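PDB 6KSU: Alpha/beta hydrolase from Streptomyces albidoflavus, which probably cyclises nonribosomal peptides, joining the two chain ends by heterochiral macrolactamisation with an active site like that of penicillin-binding proteins. Local coordinates for residues 129-133 against 134-138; 282-286 against 287-291; 303-306 against 307-310; 364-368 against 369-373. One frame throughout, in Å; residues are numbered along the deposited sequence.

The four contacts are short-range ones, at helix ends and beside a strand, and follow one another along the chain. Contact 3 joins two of the others: His134 CD2 of contact 1 lies 3.7 Å from Trp308 NE1, and Ala291 O of contact 2 lies 3.5 Å from Leu310 CG. Contacts 1 and 3 also border the probable active site, an SxxK-like group of Ser83, Lys86 and Tyr174, since His134 touches Lys86 and Leu304 touches Tyr174. Contact 4 stands apart, its nearest atoms about 10 Å from contact 3 and about 19 Å from contact 1. Contacts 1 and 4 lie on opposite sides of the chain's centre.

Contact 1 of 4, residues 129-133 against 134-138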
ATOM      1  N   ARG A 129       0.634   2.221  17.161  1.00 22.80           N
ATOM      2  CA  ARG A 129       0.711   3.459  16.385  1.00 25.66           C
ATOM      3  C   ARG A 129       1.880   3.443  15.399  1.00 26.79           C
ATOM      4  O   ARG A 129       1.748   3.914  14.260  1.00 20.66           O
ATOM      5  CB  ARG A 129       0.836   4.668  17.309  1.00 26.49           C
ATOM      6  CG  ARG A 129       0.652   6.001  16.578  1.00 29.62           C
ATOM      7  CD  ARG A 129       1.160   7.181  17.399  1.00 28.96           C
ATOM      8  NE  ARG A 129       0.423   7.302  18.660  1.00 28.62           N
ATOM      9  CZ  ARG A 129      -0.856   7.675  18.758  1.00 32.37           C
ATOM     10  NH1 ARG A 129      -1.564   7.974  17.671  1.00 31.29           N
ATOM     11  NH2 ARG A 129      -1.430   7.756  19.954  1.00 30.27           N
ATOM     12  N   GLN A 130       3.040   2.927  15.827  1.00 20.72           N
ATOM     13  CA  GLN A 130       4.175   2.832  14.921  1.00 25.07           C
ATOM     14  C   GLN A 130       3.943   1.798  13.833  1.00 21.87           C
ATOM     15  O   GLN A 130       4.409   1.980  12.708  1.00 17.55           O
ATOM     16  CB  GLN A 130       5.447   2.483  15.693  1.00 23.05           C
ATOM     17  CG  GLN A 130       5.856   3.530  16.726  1.00 26.65           C
ATOM     18  CD  GLN A 130       6.873   2.996  17.718  1.00 30.03           C
ATOM     19  OE1 GLN A 130       6.970   1.790  17.932  1.00 28.59           O
ATOM     20  NE2 GLN A 130       7.629   3.895  18.341  1.00 26.57           N
ATOM     21  N   LEU A 131       3.290   0.681  14.167  1.00 22.81           N
ATOM     22  CA  LEU A 131       2.996  -0.320  13.149  1.00 25.10           C
ATOM     23  C   LEU A 131       2.115   0.274  12.053  1.00 21.88           C
ATOM     24  O   LEU A 131       2.457   0.212  10.867  1.00 21.56           O
ATOM     25  CB  LEU A 131       2.340  -1.550  13.776  1.00 23.45           C
ATOM     26  CG  LEU A 131       3.192  -2.438  14.697  1.00 21.97           C
ATOM     27  CD1 LEU A 131       2.309  -3.553  15.230  1.00 25.97           C
ATOM     28  CD2 LEU A 131       4.373  -3.025  13.992  1.00 26.76           C
ATOM     29  N   LEU A 132       1.026   0.929  12.447  1.00 18.24           N
ATOM     30  CA  LEU A 132       0.109   1.537  11.484  1.00 23.45           C
ATOM     31  C   LEU A 132       0.834   2.446  10.501  1.00 23.21           C
ATOM     32  O   LEU A 132       0.452   2.536   9.321  1.00 19.99           O
ATOM     33  CB  LEU A 132      -0.970   2.351  12.223  1.00 20.97           C
ATOM     34  CG  LEU A 132      -2.311   1.724  12.667  1.00 26.90           C
ATOM     35  CD1 LEU A 132      -3.097   1.095  11.514  1.00 19.25           C
ATOM     36  CD2 LEU A 132      -2.175   0.714  13.742  1.00 32.19           C
ATOM     37  N   SER A 133       1.883   3.120  10.970  1.00 16.95           N
ATOM     38  CA  SER A 133       2.533   4.192  10.240  1.00 22.13           C
ATOM     39  C   SER A 133       3.831   3.744   9.601  1.00 18.71           C
ATOM     40  O   SER A 133       4.529   4.564   9.000  1.00 16.04           O
ATOM     41  CB  SER A 133       2.784   5.385  11.177  1.00 23.93           C
ATOM     42  OG  SER A 133       3.575   5.014  12.296  1.00 22.32           O
ATOM     43  N   HIS A 134       4.167   2.463   9.737  1.00 17.47           N
ATOM     44  CA  HIS A 134       5.410   1.914   9.206  1.00 20.43           C
ATOM     45  C   HIS A 134       6.631   2.577   9.847  1.00 22.56           C
ATOM     46  O   HIS A 134       7.669   2.773   9.208  1.00 20.02           O
ATOM     47  CB  HIS A 134       5.464   2.023   7.676  1.00 21.42           C
ATOM     48  CG  HIS A 134       4.345   1.310   6.981  1.00 18.68           C
ATOM     49  ND1 HIS A 134       4.348  -0.054   6.768  1.00 22.86           N
ATOM     50  CD2 HIS A 134       3.181   1.768   6.464  1.00 18.87           C
ATOM     51  CE1 HIS A 134       3.233  -0.406   6.158  1.00 22.02           C
ATOM     52  NE2 HIS A 134       2.511   0.684   5.953  1.00 21.19           N
ATOM     53  N   THR A 135       6.535   2.939  11.117  1.00 24.76           N
ATOM     54  CA  THR A 135       7.667   3.552  11.795  1.00 22.71           C
ATOM     55  C   THR A 135       8.148   2.680  12.941  1.00 24.79           C
ATOM     56  O   THR A 135       8.691   3.185  13.919  1.00 32.96           O
ATOM     57  CB  THR A 135       7.313   4.946  12.311  1.00 26.38           C
ATOM     58  OG1 THR A 135       6.111   4.876  13.078  1.00 26.78           O
ATOM     59  CG2 THR A 135       7.141   5.932  11.175  1.00 22.70           C
ATOM     60  N   ALA A 136       7.933   1.373  12.862  1.00 21.82           N
ATOM     61  CA  ALA A 136       8.310   0.511  13.968  1.00 23.77           C
ATOM     62  C   ALA A 136       9.660  -0.158  13.767  1.00 29.49           C
ATOM     63  O   ALA A 136      10.137  -0.842  14.682  1.00 27.72           O
ATOM     64  CB  ALA A 136       7.245  -0.556  14.214  1.00 21.75           C
ATOM     65  N   GLY A 137      10.288   0.023  12.611  1.00 28.22           N
ATOM     66  CA  GLY A 137      11.559  -0.618  12.378  1.00 30.88           C
ATOM     67  C   GLY A 137      11.470  -2.084  12.037  1.00 34.29           C
ATOM     68  O   GLY A 137      12.494  -2.773  12.067  1.00 39.19           O
ATOM     69  N   VAL A 138      10.285  -2.578  11.711  1.00 27.72           N
ATOM     70  CA  VAL A 138      10.127  -3.950  11.245  1.00 27.85           C
ATOM     71  C   VAL A 138      10.584  -4.047   9.792  1.00 23.87           C
ATOM     72  O   VAL A 138      10.317  -3.155   8.974  1.00 23.34           O
ATOM     73  CB  VAL A 138       8.662  -4.405  11.409  1.00 29.70           C
ATOM     74  CG1 VAL A 138       8.584  -5.917  11.431  1.00 32.14           C
ATOM     75  CG2 VAL A 138       8.043  -3.812  12.691  1.00 24.10           C
TER
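Gln130 and Thr135 meet where helix 128-132 ends in a Schellman motif, an example of how a helix can be closed by its own backbone. His134 takes a positive phi (62°), and the chain turns back so that Thr135 N donates to Gln130 O at 2.8 Å and His134 N to Leu131 O at 3.0 Å. Leu131 O also lies over one face of the His134 ring.

Hydroxyls supply a second polar layer. Thr135 OG1 and Ser133 OG are hydrogen-bonded at 2.7 Å; a chi1 of 52° tucks OG1 between the backbone N and the carbonyl carbon, back over the helix end and 3.6 Å from Gln130 CB. Ser133 OG is also within hydrogen-bonding reach of Arg129 O and Gln130 O.

The apolar contacts involve Ala136 and Val138. Ala136 CB is wedged 3.8 Å from both Gln130 CB and Leu131 CD2, and the same leucine methyl reaches Val138 CG2 at 4.0 Å.

Around this buried turn, His134 stacks on Tyr174 in the loop leading to helix 176-189, Leu131 packs against Leu181 and Leu182 of that helix, and Leu132 touches Ala90 and Val93 of helix 85-98.

Contact 2 of 4, residues 282-286 against 287-291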
ATOM      1  N   ASP A 282     -21.039   5.845  12.468  1.00 43.63           N
ATOM      2  CA  ASP A 282     -20.670   5.466  13.835  1.00 38.07           C
ATOM      3  C   ASP A 282     -19.615   4.368  13.852  1.00 40.32           C
ATOM      4  O   ASP A 282     -18.904   4.213  14.854  1.00 37.13           O
ATOM      5  CB  ASP A 282     -21.896   4.981  14.626  1.00 43.83           C
ATOM      6  CG  ASP A 282     -22.730   6.129  15.220  1.00 59.67           C
ATOM      7  OD1 ASP A 282     -23.782   6.469  14.626  1.00 60.76           O
ATOM      8  OD2 ASP A 282     -22.364   6.665  16.296  1.00 65.05           O
ATOM      9  N   LEU A 283     -19.500   3.612  12.752  1.00 35.87           N
ATOM     10  CA  LEU A 283     -18.572   2.489  12.679  1.00 37.04           C
ATOM     11  C   LEU A 283     -17.118   2.933  12.797  1.00 38.79           C
ATOM     12  O   LEU A 283     -16.268   2.176  13.287  1.00 35.11           O
ATOM     13  CB  LEU A 283     -18.786   1.752  11.364  1.00 36.02           C
ATOM     14  CG  LEU A 283     -18.408   0.288  11.351  1.00 43.32           C
ATOM     15  CD1 LEU A 283     -19.295  -0.464  12.321  1.00 36.78           C
ATOM     16  CD2 LEU A 283     -18.591  -0.237   9.942  1.00 48.99           C
ATOM     17  N   LEU A 284     -16.805   4.138  12.328  1.00 31.64           N
ATOM     18  CA  LEU A 284     -15.477   4.713  12.498  1.00 33.36           C
ATOM     19  C   LEU A 284     -15.663   6.167  12.909  1.00 35.07           C
ATOM     20  O   LEU A 284     -15.924   7.038  12.057  1.00 27.26           O
ATOM     21  CB  LEU A 284     -14.627   4.575  11.236  1.00 34.70           C
ATOM     22  CG  LEU A 284     -13.132   4.515  11.582  1.00 40.97           C
ATOM     23  CD1 LEU A 284     -12.298   3.973  10.438  1.00 40.53           C
ATOM     24  CD2 LEU A 284     -12.641   5.887  11.944  1.00 43.22           C
ATOM     25  N   PRO A 285     -15.542   6.456  14.212  1.00 34.62           N
ATOM     26  CA  PRO A 285     -15.714   7.821  14.726  1.00 33.98           C
ATOM     27  C   PRO A 285     -14.793   8.844  14.078  1.00 36.07           C
ATOM     28  O   PRO A 285     -13.748   8.524  13.511  1.00 35.28           O
ATOM     29  CB  PRO A 285     -15.388   7.673  16.216  1.00 32.97           C
ATOM     30  CG  PRO A 285     -15.721   6.254  16.535  1.00 24.60           C
ATOM     31  CD  PRO A 285     -15.398   5.467  15.294  1.00 33.05           C
ATOM     32  N   GLU A 286     -15.197  10.108  14.212  1.00 31.28           N
ATOM     33  CA  GLU A 286     -14.464  11.211  13.606  1.00 38.49           C
ATOM     34  C   GLU A 286     -13.029  11.297  14.125  1.00 36.67           C
ATOM     35  O   GLU A 286     -12.107  11.630  13.369  1.00 28.23           O
ATOM     36  CB  GLU A 286     -15.203  12.523  13.873  1.00 44.51           C
ATOM     37  CG  GLU A 286     -14.561  13.744  13.226  1.00 52.88           C
ATOM     38  CD  GLU A 286     -15.529  14.493  12.327  1.00 65.64           C
ATOM     39  OE1 GLU A 286     -16.668  14.742  12.783  1.00 68.19           O
ATOM     40  OE2 GLU A 286     -15.158  14.835  11.178  1.00 65.83           O
ATOM     41  N   ASP A 287     -12.811  11.010  15.410  1.00 30.67           N
ATOM     42  CA  ASP A 287     -11.452  11.133  15.931  1.00 34.75           C
ATOM     43  C   ASP A 287     -10.530  10.090  15.304  1.00 32.34           C
ATOM     44  O   ASP A 287      -9.376  10.384  14.984  1.00 29.08           O
ATOM     45  CB  ASP A 287     -11.449  11.024  17.451  1.00 34.65           C
ATOM     46  CG  ASP A 287     -12.100  12.224  18.124  1.00 52.01           C
ATOM     47  OD1 ASP A 287     -13.064  12.782  17.559  1.00 53.07           O
ATOM     48  OD2 ASP A 287     -11.647  12.625  19.218  1.00 55.67           O
ATOM     49  N   ALA A 288     -11.032   8.872  15.091  1.00 32.63           N
ATOM     50  CA  ALA A 288     -10.215   7.860  14.427  1.00 32.07           C
ATOM     51  C   ALA A 288      -9.919   8.246  12.977  1.00 31.28           C
ATOM     52  O   ALA A 288      -8.776   8.137  12.518  1.00 23.73           O
ATOM     53  CB  ALA A 288     -10.913   6.505  14.505  1.00 27.30           C
ATOM     54  N   VAL A 289     -10.936   8.719  12.255  1.00 36.15           N
ATOM     55  CA  VAL A 289     -10.753   9.196  10.886  1.00 29.57           C
ATOM     56  C   VAL A 289      -9.624  10.220  10.818  1.00 31.50           C
ATOM     57  O   VAL A 289      -8.764  10.174   9.923  1.00 25.07           O
ATOM     58  CB  VAL A 289     -12.074   9.788  10.356  1.00 28.24           C
ATOM     59  CG1 VAL A 289     -11.820  10.711   9.210  1.00 27.80           C
ATOM     60  CG2 VAL A 289     -12.989   8.695   9.916  1.00 35.76           C
ATOM     61  N   LEU A 290      -9.632  11.174  11.751  1.00 28.99           N
ATOM     62  CA  LEU A 290      -8.620  12.225  11.747  1.00 34.02           C
ATOM     63  C   LEU A 290      -7.245  11.661  12.067  1.00 27.00           C
ATOM     64  O   LEU A 290      -6.242  12.074  11.473  1.00 39.58           O
ATOM     65  CB  LEU A 290      -8.999  13.327  12.738  1.00 35.20           C
ATOM     66  CG  LEU A 290      -7.990  14.475  12.834  1.00 41.01           C
ATOM     67  CD1 LEU A 290      -7.827  15.197  11.500  1.00 43.08           C
ATOM     68  CD2 LEU A 290      -8.356  15.450  13.954  1.00 40.17           C
ATOM     69  N   ALA A 291      -7.186  10.680  12.965  1.00 29.75           N
ATOM     70  CA  ALA A 291      -5.916  10.032  13.287  1.00 32.72           C
ATOM     71  C   ALA A 291      -5.329   9.278  12.085  1.00 28.83           C
ATOM     72  O   ALA A 291      -4.126   9.395  11.792  1.00 22.13           O
ATOM     73  CB  ALA A 291      -6.124   9.094  14.470  1.00 23.14           C
TER
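Pro285 O accepts Val289 N at 3.1 Å in a nearly straight bond (172° at the hydrogen), and Glu286 O accepts Leu290 N at 3.0 Å, so the first turn of helix 286-293 closes directly behind an N-cap proline. Leu284, just before that proline, and Val289 in the turn are placed in a way consistent with a hydrophobic staple, the apolar link that spans a helix start from the residue ahead of the N-cap to the fourth position of the helix.

Methyl groups make the link: Leu284 CD2 lies 3.5 Å from Val289 CG2. Leu284 carries its CG roughly opposite the backbone N (chi1 -152°); CD1 continues the extended chain, while CD2 branches off toward the first turn and Val289. Both of these residues are buried, whereas Glu286 and Asp287 are exposed, their carboxylates well separated.

Arg275, from the preceding loop, bonds to Leu284 O and touches the side chains of Glu286 and Val289. Helix 85-98 packs on the inner face, where Cys98 meets Pro285 and Ala288. Val289 CG2 lies 3.7 Å from Pro285 O, the same oxygen that accepts Val289 N.

Contact 3 of 4, residues 303-306 against 307-310; sequences GLAD and GWGL
Leu304 and Ala305 meet the indole of Trp308 across a classic beta bulge, in which Asp306 and Gly307 both face Arg314 of the adjacent strand. It is a worked example of a bulge inside a local contact: the two bulge residues lie between Ala305 and Trp308, whose side chains touch.

The closely packed part is small and buried, formed by Ala305, Gly307 and Trp308. Ala305 CB lies 4.2 Å from Trp308 CZ3, a corner of the six-membered ring, and comes in obliquely to the indole. The same methyl sits 3.8 Å from Gly307 O. An unstaggered chi1 of Trp308 (-141°) sweeps the ring back toward the loop and so brings CZ3 to it.

The rim is looser and belongs to Leu304 and Asp306, both partly exposed. Leu304 reaches the ring from this side with a single methyl, CD1, 4.1 Å from Trp308 CZ3 and again oblique to the ring; its own unstaggered chi1 (-97°) directs the branch toward the indole. The CB bond of Asp306 points away from 307-310, and OD2 is hydrogen-bonded to Gly316 N, just past strand 313-315.

Strand 307-308 is an edge strand of the seven-stranded antiparallel sheet, paired with strand 313-315, from which Met313 packs on both Ala305 and Trp308. Phe172 and Pro301 add to the surroundings of the indole, the His134 ring meets it edge-to-face, and the chain runs on to Leu310, which rests against Arg129 and Leu132 of helix 128-132.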
ATOM      1  N   GLY A 303      10.188   8.425  -1.431  1.00 23.28           N
ATOM      2  CA  GLY A 303      10.032   7.630  -2.632  1.00 29.08           C
ATOM      3  C   GLY A 303       8.689   6.944  -2.809  1.00 30.33           C
ATOM      4  O   GLY A 303       8.537   6.163  -3.755  1.00 34.87           O
ATOM      5  N   LEU A 304       7.709   7.199  -1.919  1.00 27.75           N
ATOM      6  CA  LEU A 304       6.358   6.624  -1.985  1.00 29.84           C
ATOM      7  C   LEU A 304       5.256   7.663  -1.827  1.00 23.15           C
ATOM      8  O   LEU A 304       4.319   7.668  -2.622  1.00 23.66           O
ATOM      9  CB  LEU A 304       6.181   5.530  -0.920  1.00 23.68           C
ATOM     10  CG  LEU A 304       6.369   4.059  -1.296  1.00 24.45           C
ATOM     11  CD1 LEU A 304       5.793   3.155  -0.194  1.00 25.99           C
ATOM     12  CD2 LEU A 304       5.753   3.731  -2.673  1.00 23.54           C
ATOM     13  N   ALA A 305       5.344   8.541  -0.829  1.00 22.57           N
ATOM     14  CA  ALA A 305       4.340   9.572  -0.601  1.00 22.32           C
ATOM     15  C   ALA A 305       4.993  10.737   0.132  1.00 30.57           C
ATOM     16  O   ALA A 305       6.146  10.656   0.576  1.00 28.98           O
ATOM     17  CB  ALA A 305       3.156   9.027   0.207  1.00 22.46           C
ATOM     18  N   ASP A 306       4.219  11.816   0.304  1.00 26.42           N
ATOM     19  CA  ASP A 306       4.692  12.955   1.086  1.00 28.69           C
ATOM     20  C   ASP A 306       4.530  12.762   2.589  1.00 28.60           C
ATOM     21  O   ASP A 306       5.267  13.379   3.365  1.00 28.29           O
ATOM     22  CB  ASP A 306       3.972  14.217   0.635  1.00 31.17           C
ATOM     23  CG  ASP A 306       4.235  14.523  -0.802  1.00 35.94           C
ATOM     24  OD1 ASP A 306       5.428  14.519  -1.169  1.00 45.09           O
ATOM     25  OD2 ASP A 306       3.270  14.740  -1.567  1.00 35.50           O
ATOM     26  N   GLY A 307       3.610  11.912   3.019  1.00 26.14           N
ATOM     27  CA  GLY A 307       3.480  11.598   4.429  1.00 23.30           C
ATOM     28  C   GLY A 307       2.687  10.326   4.596  1.00 25.92           C
ATOM     29  O   GLY A 307       1.989   9.884   3.677  1.00 27.20           O
ATOM     30  N   TRP A 308       2.796   9.734   5.781  1.00 20.26           N
ATOM     31  CA  TRP A 308       2.012   8.552   6.113  1.00 23.24           C
ATOM     32  C   TRP A 308       1.346   8.756   7.461  1.00 25.47           C
ATOM     33  O   TRP A 308       1.958   9.285   8.399  1.00 22.83           O
ATOM     34  CB  TRP A 308       2.859   7.285   6.159  1.00 18.63           C
ATOM     35  CG  TRP A 308       2.157   6.101   5.577  1.00 21.78           C
ATOM     36  CD1 TRP A 308       1.246   5.294   6.192  1.00 23.70           C
ATOM     37  CD2 TRP A 308       2.311   5.588   4.241  1.00 23.16           C
ATOM     38  NE1 TRP A 308       0.820   4.310   5.320  1.00 22.13           N
ATOM     39  CE2 TRP A 308       1.465   4.470   4.121  1.00 19.82           C
ATOM     40  CE3 TRP A 308       3.104   5.958   3.147  1.00 21.29           C
ATOM     41  CZ2 TRP A 308       1.389   3.718   2.958  1.00 20.21           C
ATOM     42  CZ3 TRP A 308       3.021   5.219   1.990  1.00 23.58           C
ATOM     43  CH2 TRP A 308       2.163   4.113   1.899  1.00 23.68           C
ATOM     44  N   GLY A 309       0.107   8.314   7.557  1.00 21.50           N
ATOM     45  CA  GLY A 309      -0.623   8.372   8.806  1.00 18.88           C
ATOM     46  C   GLY A 309      -0.853   6.979   9.351  1.00 20.50           C
ATOM     47  O   GLY A 309       0.060   6.157   9.364  1.00 18.63           O
ATOM     48  N   LEU A 310      -2.064   6.681   9.799  1.00 21.08           N
ATOM     49  CA  LEU A 310      -2.394   5.335  10.260  1.00 23.77           C
ATOM     50  C   LEU A 310      -3.184   4.656   9.142  1.00 24.99           C
ATOM     51  O   LEU A 310      -4.397   4.794   9.049  1.00 24.98           O
ATOM     52  CB  LEU A 310      -3.169   5.385  11.570  1.00 23.35           C
ATOM     53  CG  LEU A 310      -2.609   6.350  12.625  1.00 23.65           C
ATOM     54  CD1 LEU A 310      -3.486   6.368  13.890  1.00 23.93           C
ATOM     55  CD2 LEU A 310      -1.167   6.001  12.976  1.00 20.91           C
TER

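Contact 4 of 4, residues 364-368 against 369-373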
ATOM      1  N   ALA A 364      -3.795  11.740 -14.791  1.00 27.54           N
ATOM      2  CA  ALA A 364      -3.470  12.876 -15.642  1.00 30.45           C
ATOM      3  C   ALA A 364      -4.667  13.383 -16.426  1.00 32.97           C
ATOM      4  O   ALA A 364      -4.747  14.583 -16.701  1.00 37.54           O
ATOM      5  CB  ALA A 364      -2.350  12.505 -16.615  1.00 31.15           C
ATOM      6  N   ARG A 365      -5.613  12.515 -16.785  1.00 35.02           N
ATOM      7  CA  ARG A 365      -6.720  12.942 -17.639  1.00 32.89           C
ATOM      8  C   ARG A 365      -8.009  13.257 -16.884  1.00 37.54           C
ATOM      9  O   ARG A 365      -8.791  14.095 -17.352  1.00 36.47           O
ATOM     10  CB  ARG A 365      -6.979  11.881 -18.709  1.00 33.17           C
ATOM     11  CG  ARG A 365      -5.754  11.694 -19.590  1.00 37.29           C
ATOM     12  CD  ARG A 365      -6.079  11.445 -21.051  1.00 42.59           C
ATOM     13  NE  ARG A 365      -7.270  12.160 -21.478  1.00 42.59           N
ATOM     14  CZ  ARG A 365      -8.030  11.773 -22.492  1.00 40.59           C
ATOM     15  NH1 ARG A 365      -7.698  10.691 -23.189  1.00 33.86           N
ATOM     16  NH2 ARG A 365      -9.116  12.470 -22.807  1.00 41.09           N
ATOM     17  N   LEU A 366      -8.242  12.653 -15.703  1.00 35.20           N
ATOM     18  CA  LEU A 366      -9.412  13.017 -14.900  1.00 34.19           C
ATOM     19  C   LEU A 366      -9.521  14.512 -14.588  1.00 37.72           C
ATOM     20  O   LEU A 366     -10.633  14.980 -14.302  1.00 37.19           O
ATOM     21  CB  LEU A 366      -9.444  12.234 -13.581  1.00 33.30           C
ATOM     22  CG  LEU A 366      -9.844  10.745 -13.556  1.00 30.84           C
ATOM     23  CD1 LEU A 366      -9.369  10.122 -12.235  1.00 31.97           C
ATOM     24  CD2 LEU A 366     -11.343  10.557 -13.732  1.00 34.55           C
ATOM     25  N   PRO A 367      -8.435  15.305 -14.595  1.00 39.46           N
ATOM     26  CA  PRO A 367      -8.639  16.759 -14.440  1.00 40.18           C
ATOM     27  C   PRO A 367      -9.603  17.353 -15.451  1.00 41.15           C
ATOM     28  O   PRO A 367     -10.274  18.341 -15.131  1.00 45.37           O
ATOM     29  CB  PRO A 367      -7.226  17.328 -14.596  1.00 42.93           C
ATOM     30  CG  PRO A 367      -6.366  16.270 -13.993  1.00 43.03           C
ATOM     31  CD  PRO A 367      -7.018  14.950 -14.368  1.00 37.45           C
ATOM     32  N   GLU A 368      -9.731  16.773 -16.646  1.00 33.93           N
ATOM     33  CA  GLU A 368     -10.698  17.295 -17.602  1.00 43.42           C
ATOM     34  C   GLU A 368     -12.153  16.980 -17.218  1.00 48.11           C
ATOM     35  O   GLU A 368     -13.056  17.208 -18.027  1.00 53.70           O
ATOM     36  CB  GLU A 368     -10.369  16.798 -19.015  1.00 43.86           C
ATOM     37  CG  GLU A 368     -10.904  15.447 -19.408  1.00 50.23           C
ATOM     38  CD  GLU A 368     -10.192  14.893 -20.638  1.00 49.22           C
ATOM     39  OE1 GLU A 368      -9.009  15.262 -20.861  1.00 42.72           O
ATOM     40  OE2 GLU A 368     -10.816  14.093 -21.374  1.00 50.92           O
ATOM     41  N   ALA A 369     -12.403  16.507 -15.989  1.00 42.55           N
ATOM     42  CA  ALA A 369     -13.741  16.519 -15.408  1.00 45.09           C
ATOM     43  C   ALA A 369     -13.745  17.082 -13.986  1.00 46.30           C
ATOM     44  O   ALA A 369     -14.675  16.799 -13.217  1.00 48.51           O
ATOM     45  CB  ALA A 369     -14.359  15.118 -15.427  1.00 47.34           C
ATOM     46  N   GLY A 370     -12.738  17.880 -13.621  1.00 42.30           N
ATOM     47  CA  GLY A 370     -12.663  18.492 -12.306  1.00 37.88           C
ATOM     48  C   GLY A 370     -12.082  17.622 -11.208  1.00 44.15           C
ATOM     49  O   GLY A 370     -12.040  18.058 -10.045  1.00 37.98           O
ATOM     50  N   LEU A 371     -11.630  16.410 -11.535  1.00 44.39           N
ATOM     51  CA  LEU A 371     -11.074  15.475 -10.561  1.00 43.89           C
ATOM     52  C   LEU A 371      -9.555  15.501 -10.653  1.00 41.71           C
ATOM     53  O   LEU A 371      -8.936  14.660 -11.296  1.00 41.22           O
ATOM     54  CB  LEU A 371     -11.597  14.067 -10.808  1.00 43.84           C
ATOM     55  CG  LEU A 371     -13.006  13.750 -10.346  1.00 45.06           C
ATOM     56  CD1 LEU A 371     -13.106  12.279 -10.004  1.00 43.83           C
ATOM     57  CD2 LEU A 371     -13.300  14.594  -9.148  1.00 48.27           C
ATOM     58  N   ASP A 372      -8.949  16.462  -9.958  1.00 42.43           N
ATOM     59  CA  ASP A 372      -7.497  16.643  -9.979  1.00 45.34           C
ATOM     60  C   ASP A 372      -6.874  15.920  -8.782  1.00 42.40           C
ATOM     61  O   ASP A 372      -6.538  16.514  -7.752  1.00 37.25           O
ATOM     62  CB  ASP A 372      -7.147  18.131  -9.994  1.00 44.44           C
ATOM     63  CG  ASP A 372      -7.982  18.948  -9.010  1.00 54.90           C
ATOM     64  OD1 ASP A 372      -9.082  18.494  -8.603  1.00 51.87           O
ATOM     65  OD2 ASP A 372      -7.519  20.047  -8.631  1.00 59.51           O
ATOM     66  N   VAL A 373      -6.714  14.603  -8.932  1.00 37.74           N
ATOM     67  CA  VAL A 373      -6.091  13.822  -7.873  1.00 37.68           C
ATOM     68  C   VAL A 373      -4.643  14.262  -7.721  1.00 38.10           C
ATOM     69  O   VAL A 373      -3.976  14.610  -8.702  1.00 36.50           O
ATOM     70  CB  VAL A 373      -6.187  12.319  -8.187  1.00 37.46           C
ATOM     71  CG1 VAL A 373      -5.695  11.493  -6.996  1.00 37.80           C
ATOM     72  CG2 VAL A 373      -7.603  11.945  -8.581  1.00 34.09           C
TER
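Leu366 and Leu371 meet in a local, partly buried contact at the end of helix 355-365, where the chain turns off through a 3-10 segment toward strand 394-398. Leu366 CB lies 4.0 Å from Leu371 CB. Beyond them Leu366 CD1 approaches Val373 CG2 more loosely, at 4.4 Å.

The turn is held mainly by the backbone. Leu366 O takes two donors, Ala369 N at 2.9 Å and Leu371 N at 3.3 Å, which reach it from opposite faces of the carbonyl plane. Gly370 N adds a bond of 2.9 Å to Pro367 O, and Gly370 itself has a positive phi of 83°. The ring of Pro367 lies alongside the departing chain, its CD 3.6 Å from Leu371 O.

Beside helix 23-41, Arg365 and Glu368 form a salt bridge within the last turn, Arg365 NH2 to Glu368 OE2 at 2.8 Å. OE2 is met on its syn side, and the carboxylate carbon CD sits at the edge of the guanidinium group.

Helix 23-41 packs against Arg365, Leu366 and Glu368, whereas Leu371 lies on strands 46-53 and 344-350, with a bound malonate ion, probably from the crystallisation liquor, about 5 Å from its side chain. Arg342 holds both Gly370 O and the Asp372 carboxylate. The paired 6-to-1 and 5-to-2 bonds around a glycine of positive phi, with an apolar contact joining Leu366 and Leu371, fit the Schellman motif.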